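Local coordinates for uncharacterized protein (Parabacteroides distasonis, PDB 3LM3) that is of unknown function but probably acts as a glycoside hydrolase or carbohydrate deacetylase, at residues 230-238 against 247-257. Numbering follows the deposited sequence.
Sequences QTGHGIDGY and IETYKGWGLDL
His233 and Ile235 dock a surface loop onto the short helix 247-253 and the start of helix 255-277, a contact that illustrates how a loop without regular structure can be held by two side chains flanking a glycine. The His233 ring is met at its edge and over one face. Lys251, its chain bent at chi2 and chi3, curls back so that NZ donates a 2.8 Å hydrogen bond to His233 ND1, arriving at the ring edge only 12° out of plane. Over one face, in one of the two conformers modelled for Ile247, its CG2 lies 3.5 Å from the imidazole centroid, a CH-pi contact that is therefore less certain. The lysine bond probably limits the turning of the ring. The neighbouring backbone comes close as well, Gly252 CA approaching His233 O at 3.3 Å in a CA-H...O contact; a side chain on this glycine would clash with that carbonyl.

Beyond Gly234, which opens a type I turn ending at Gly237, Ile235 lies across one face of the Trp253 indole. Its CB sits 3.9 Å from the five-membered ring centroid, 6° off the normal, while CG1, anti to the backbone N (chi1 -159°), continues over the ring and carries CD1 to 3.8 Å from Leu257 CD1. Glu248 O lies over the opposite indole face. An alanine here in place of Trp253 is likely to leave Ile235 without the flat surface it rests on and the turn less firmly seated. One water joins the backbones, accepting from Ile235 N and donating to Gly252 O, each at 2.9 Å.

The loop follows helix 222-225, and on the helical side Phe294 of helix 290-294 packs against Ile247 and Lys251, Glu261 of helix 255-277 touches Trp253, and Tyr250 reaches Ala302 and Trp306 of helix 296-313.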
ATOM      1  N   GLN A 230      -6.202   6.169  15.954  1.00 15.04           N
ATOM      2  CA  GLN A 230      -6.542   4.865  16.526  1.00 14.69           C
ATOM      3  C   GLN A 230      -6.659   4.952  18.035  1.00 16.25           C
ATOM      4  O   GLN A 230      -6.084   5.861  18.653  1.00 18.48           O
ATOM      5  CB  GLN A 230      -5.452   3.856  16.197  1.00 15.13           C
ATOM      6  CG  GLN A 230      -4.113   4.150  16.898  1.00 18.68           C
ATOM      7  CD  GLN A 230      -3.172   2.962  16.895  1.00 30.47           C
ATOM      8  OE1 GLN A 230      -3.392   1.973  17.601  1.00 29.28           O
ATOM      9  NE2 GLN A 230      -2.124   3.045  16.091  1.00 40.00           N
ATOM     10  N   THR A 231      -7.379   4.018  18.644  1.00 13.87           N
ATOM     11  CA  THR A 231      -7.388   3.879  20.107  1.00 12.69           C
ATOM     12  C   THR A 231      -6.452   2.750  20.554  1.00 15.49           C
ATOM     13  O   THR A 231      -6.067   2.673  21.730  1.00 17.17           O
ATOM     14  CB  THR A 231      -8.759   3.573  20.647  1.00 16.55           C
ATOM     15  OG1 THR A 231      -9.221   2.352  20.046  1.00 13.86           O
ATOM     16  CG2 THR A 231      -9.747   4.719  20.401  1.00 18.30           C
ATOM     17  N   GLY A 232      -6.081   1.872  19.631  1.00 14.24           N
ATOM     18  CA  GLY A 232      -5.334   0.677  19.955  1.00 13.45           C
ATOM     19  C   GLY A 232      -5.526  -0.382  18.878  1.00 12.86           C
ATOM     20  O   GLY A 232      -6.069  -0.089  17.810  1.00 11.93           O
ATOM     21  N   HIS A 233      -5.080  -1.593  19.175  1.00 11.08           N
ATOM     22  CA  HIS A 233      -5.096  -2.697  18.199  1.00  9.82           C
ATOM     23  C   HIS A 233      -6.251  -3.686  18.435  1.00  9.54           C
ATOM     24  O   HIS A 233      -6.442  -4.579  17.618  1.00  9.92           O
ATOM     25  CB  HIS A 233      -3.776  -3.482  18.225  1.00 11.15           C
ATOM     26  CG  HIS A 233      -2.585  -2.714  17.748  1.00 12.56           C
ATOM     27  ND1 HIS A 233      -1.299  -3.100  18.076  1.00 14.48           N
ATOM     28  CD2 HIS A 233      -2.469  -1.613  16.978  1.00 14.80           C
ATOM     29  CE1 HIS A 233      -0.444  -2.242  17.545  1.00 16.08           C
ATOM     30  NE2 HIS A 233      -1.124  -1.329  16.877  1.00 16.40           N
ATOM     31  N   GLY A 234      -6.979  -3.552  19.532  1.00 10.78           N
ATOM     32  CA  GLY A 234      -7.947  -4.574  19.913  1.00  8.92           C
ATOM     33  C   GLY A 234      -9.314  -4.424  19.286  1.00  8.80           C
ATOM     34  O   GLY A 234      -9.644  -3.394  18.715  1.00  9.27           O
ATOM     35  N   ILE A 235     -10.137  -5.465  19.441  1.00  9.80           N
ATOM     36  CA  ILE A 235     -11.467  -5.460  18.870  1.00  9.10           C
ATOM     37  C   ILE A 235     -12.387  -4.466  19.571  1.00  9.74           C
ATOM     38  O   ILE A 235     -13.401  -4.083  19.020  1.00  9.49           O
ATOM     39  CB  ILE A 235     -12.074  -6.872  18.832  1.00 10.67           C
ATOM     40  CG1 ILE A 235     -13.213  -6.922  17.781  1.00 10.92           C
ATOM     41  CG2 ILE A 235     -12.519  -7.326  20.211  1.00 11.61           C
ATOM     42  CD1 ILE A 235     -13.608  -8.335  17.331  1.00 13.28           C
ATOM     43  N   ASP A 236     -11.998  -4.004  20.749  1.00  8.71           N
ATOM     44  CA  ASP A 236     -12.748  -2.962  21.436  1.00  9.38           C
ATOM     45  C   ASP A 236     -12.550  -1.565  20.874  1.00  7.66           C
ATOM     46  O   ASP A 236     -13.327  -0.671  21.185  1.00  9.13           O
ATOM     47  CB  ASP A 236     -12.409  -2.957  22.939  1.00  9.01           C
ATOM     48  CG  ASP A 236     -10.945  -2.711  23.231  1.00 17.79           C
ATOM     49  OD1 ASP A 236     -10.040  -3.187  22.491  1.00 16.57           O
ATOM     50  OD2 ASP A 236     -10.697  -2.058  24.263  1.00 21.42           O
ATOM     51  N   GLY A 237     -11.521  -1.361  20.062  1.00  8.28           N
ATOM     52  CA  GLY A 237     -11.127  -0.027  19.643  1.00  8.28           C
ATOM     53  C   GLY A 237     -11.473   0.342  18.221  1.00  7.36           C
ATOM     54  O   GLY A 237     -12.207  -0.378  17.524  1.00  9.14           O
ATOM     55  N   TYR A 238     -10.906   1.445  17.764  1.00  8.39           N
ATOM     56  CA  TYR A 238     -10.869   1.730  16.337  1.00  8.18           C
ATOM     57  C   TYR A 238      -9.440   1.947  15.878  1.00  8.31           C
ATOM     58  O   TYR A 238      -8.568   2.316  16.673  1.00  8.66           O
ATOM     59  CB  TYR A 238     -11.786   2.908  15.948  1.00  8.28           C
ATOM     60  CG  TYR A 238     -11.266   4.299  16.239  1.00  8.35           C
ATOM     61  CD1 TYR A 238     -10.447   4.961  15.352  1.00 11.09           C
ATOM     62  CD2 TYR A 238     -11.620   4.943  17.395  1.00 10.32           C
ATOM     63  CE1 TYR A 238      -9.978   6.262  15.638  1.00 11.96           C
ATOM     64  CE2 TYR A 238     -11.192   6.233  17.677  1.00 12.18           C
ATOM     65  CZ  TYR A 238     -10.356   6.873  16.812  1.00 12.47           C
ATOM     66  OH  TYR A 238      -9.949   8.187  17.098  1.00 16.89           O
ATOM     67  N   ILE A 247      -0.923  -6.665  12.108  1.00  7.53           N
ATOM     68  CA  ILE A 247      -0.844  -6.011  13.428  0.50  8.41           C
ATOM     69  C   ILE A 247      -2.236  -5.756  14.006  1.00  8.15           C
ATOM     70  O   ILE A 247      -2.521  -6.067  15.176  1.00  8.34           O
ATOM     71  CB  ILE A 247      -0.032  -4.704  13.354  0.50  9.05           C
ATOM     72  CG1 ILE A 247       1.459  -5.036  13.161  0.50 11.45           C
ATOM     73  CG2 ILE A 247      -0.259  -3.818  14.603  0.50  9.43           C
ATOM     74  CD1 ILE A 247       2.108  -5.835  14.311  0.50 11.51           C
ATOM     75  N   GLU A 248      -3.114  -5.195  13.178  1.00  8.30           N
ATOM     76  CA  GLU A 248      -4.439  -4.766  13.627  1.00  7.68           C
ATOM     77  C   GLU A 248      -5.491  -5.863  13.565  1.00  8.06           C
ATOM     78  O   GLU A 248      -6.660  -5.636  13.922  1.00  8.15           O
ATOM     79  CB  GLU A 248      -4.905  -3.557  12.810  1.00  8.36           C
ATOM     80  CG  GLU A 248      -3.997  -2.365  12.892  1.00  9.07           C
ATOM     81  CD  GLU A 248      -2.776  -2.397  12.006  1.00 12.63           C
ATOM     82  OE1 GLU A 248      -2.671  -3.266  11.128  1.00 11.64           O
ATOM     83  OE2 GLU A 248      -1.899  -1.508  12.228  1.00 13.84           O
ATOM     84  N   THR A 249      -5.088  -7.055  13.115  1.00  6.50           N
ATOM     85  CA  THR A 249      -6.021  -8.159  12.902  1.00  6.57           C
ATOM     86  C   THR A 249      -5.529  -9.419  13.617  1.00  7.13           C
ATOM     87  O   THR A 249      -5.851  -9.635  14.781  1.00  7.64           O
ATOM     88  CB  THR A 249      -6.287  -8.403  11.389  1.00  7.13           C
ATOM     89  OG1 THR A 249      -5.052  -8.703  10.703  1.00  7.85           O
ATOM     90  CG2 THR A 249      -6.957  -7.182  10.769  1.00  8.71           C
ATOM     91  N   TYR A 250      -4.728 -10.248  12.949  1.00  7.66           N
ATOM     92  CA  TYR A 250      -4.206 -11.454  13.572  1.00  7.31           C
ATOM     93  C   TYR A 250      -3.599 -11.221  14.969  1.00  7.67           C
ATOM     94  O   TYR A 250      -3.900 -11.968  15.913  1.00  9.67           O
ATOM     95  CB  TYR A 250      -3.151 -12.111  12.672  1.00  7.29           C
ATOM     96  CG  TYR A 250      -3.741 -12.688  11.411  1.00  7.43           C
ATOM     97  CD1 TYR A 250      -4.531 -13.823  11.448  1.00  7.62           C
ATOM     98  CD2 TYR A 250      -3.486 -12.121  10.169  1.00  7.13           C
ATOM     99  CE1 TYR A 250      -5.091 -14.333  10.289  1.00  7.51           C
ATOM    100  CE2 TYR A 250      -4.054 -12.653   8.985  1.00  8.06           C
ATOM    101  CZ  TYR A 250      -4.840 -13.747   9.050  1.00  7.73           C
ATOM    102  OH  TYR A 250      -5.407 -14.206   7.881  1.00  9.22           O
ATOM    103  N   LYS A 251      -2.769 -10.196  15.106  1.00  7.50           N
ATOM    104  CA  LYS A 251      -2.117  -9.895  16.389  1.00  8.07           C
ATOM    105  C   LYS A 251      -3.111  -9.208  17.330  1.00  7.57           C
ATOM    106  O   LYS A 251      -3.398  -9.722  18.395  1.00 10.30           O
ATOM    107  CB  LYS A 251      -0.861  -9.078  16.149  1.00  9.34           C
ATOM    108  CG  LYS A 251       0.085  -8.965  17.335  1.00 11.19           C
ATOM    109  CD  LYS A 251      -0.349  -7.970  18.369  1.00 12.47           C
ATOM    110  CE  LYS A 251      -0.332  -6.515  17.936  1.00 15.21           C
ATOM    111  NZ  LYS A 251      -0.548  -5.606  19.145  1.00 15.88           N
ATOM    112  N   GLY A 252      -3.661  -8.067  16.923  1.00  8.56           N
ATOM    113  CA  GLY A 252      -4.534  -7.306  17.821  1.00 10.02           C
ATOM    114  C   GLY A 252      -5.814  -7.982  18.269  1.00  9.63           C
ATOM    115  O   GLY A 252      -6.279  -7.795  19.413  1.00  9.45           O
ATOM    116  N   TRP A 253      -6.405  -8.784  17.379  1.00  8.95           N
ATOM    117  CA  TRP A 253      -7.656  -9.449  17.699  1.00  8.73           C
ATOM    118  C   TRP A 253      -7.489 -10.929  18.045  1.00 10.52           C
ATOM    119  O   TRP A 253      -8.457 -11.564  18.435  1.00 11.12           O
ATOM    120  CB  TRP A 253      -8.601  -9.339  16.519  1.00  9.81           C
ATOM    121  CG  TRP A 253      -9.093  -7.972  16.185  1.00  7.82           C
ATOM    122  CD1 TRP A 253      -8.685  -6.765  16.704  1.00  8.25           C
ATOM    123  CD2 TRP A 253     -10.121  -7.666  15.243  1.00  7.59           C
ATOM    124  NE1 TRP A 253      -9.428  -5.754  16.177  1.00 10.19           N
ATOM    125  CE2 TRP A 253     -10.300  -6.279  15.254  1.00  7.38           C
ATOM    126  CE3 TRP A 253     -10.929  -8.445  14.408  1.00  8.99           C
ATOM    127  CZ2 TRP A 253     -11.245  -5.645  14.466  1.00  8.20           C
ATOM    128  CZ3 TRP A 253     -11.872  -7.820  13.628  1.00  9.88           C
ATOM    129  CH2 TRP A 253     -12.016  -6.439  13.639  1.00  7.83           C
ATOM    130  N   GLY A 254      -6.311 -11.499  17.803  1.00 10.35           N
ATOM    131  CA  GLY A 254      -6.158 -12.941  17.861  1.00  9.56           C
ATOM    132  C   GLY A 254      -6.426 -13.570  16.507  1.00  9.03           C
ATOM    133  O   GLY A 254      -7.069 -12.962  15.616  1.00  8.18           O
ATOM    134  N   LEU A 255      -5.981 -14.803  16.339  1.00  8.90           N
ATOM    135  CA  LEU A 255      -6.025 -15.420  15.026  1.00  8.60           C
ATOM    136  C   LEU A 255      -7.431 -15.589  14.473  1.00  8.33           C
ATOM    137  O   LEU A 255      -7.679 -15.297  13.297  1.00  8.88           O
ATOM    138  CB  LEU A 255      -5.314 -16.785  15.033  1.00  9.76           C
ATOM    139  CG  LEU A 255      -3.826 -16.743  15.413  1.00 10.26           C
ATOM    140  CD1 LEU A 255      -3.255 -18.163  15.324  1.00 15.66           C
ATOM    141  CD2 LEU A 255      -3.041 -15.757  14.547  1.00 12.61           C
ATOM    142  N   ASP A 256      -8.345 -16.079  15.307  1.00  8.78           N
ATOM    143  CA  ASP A 256      -9.682 -16.461  14.858  0.50 11.30           C
ATOM    144  C   ASP A 256     -10.462 -15.262  14.323  1.00  9.76           C
ATOM    145  O   ASP A 256     -10.996 -15.274  13.217  1.00 10.44           O
ATOM    146  CB  ASP A 256     -10.479 -17.088  16.009  0.50 13.35           C
ATOM    147  CG  ASP A 256     -10.054 -18.511  16.335  0.50 19.91           C
ATOM    148  OD1 ASP A 256      -9.333 -19.142  15.543  0.50 17.51           O
ATOM    149  OD2 ASP A 256     -10.481 -19.004  17.402  0.50 26.20           O
ATOM    150  N   LEU A 257     -10.543 -14.215  15.123  1.00  7.18           N
ATOM    151  CA  LEU A 257     -11.289 -13.024  14.742  1.00  7.14           C
ATOM    152  C   LEU A 257     -10.520 -12.186  13.730  1.00  8.48           C
ATOM    153  O   LEU A 257     -11.084 -11.645  12.797  1.00  8.62           O
ATOM    154  CB  LEU A 257     -11.651 -12.171  15.966  1.00  8.84           C
ATOM    155  CG  LEU A 257     -12.667 -12.851  16.895  1.00 10.20           C
ATOM    156  CD1 LEU A 257     -12.926 -12.008  18.154  1.00 12.86           C
ATOM    157  CD2 LEU A 257     -13.997 -13.132  16.203  1.00 11.92           C
TER
HETATM  158  O   HOH W   1      -8.859  -7.806  20.695  1.00 12.52           O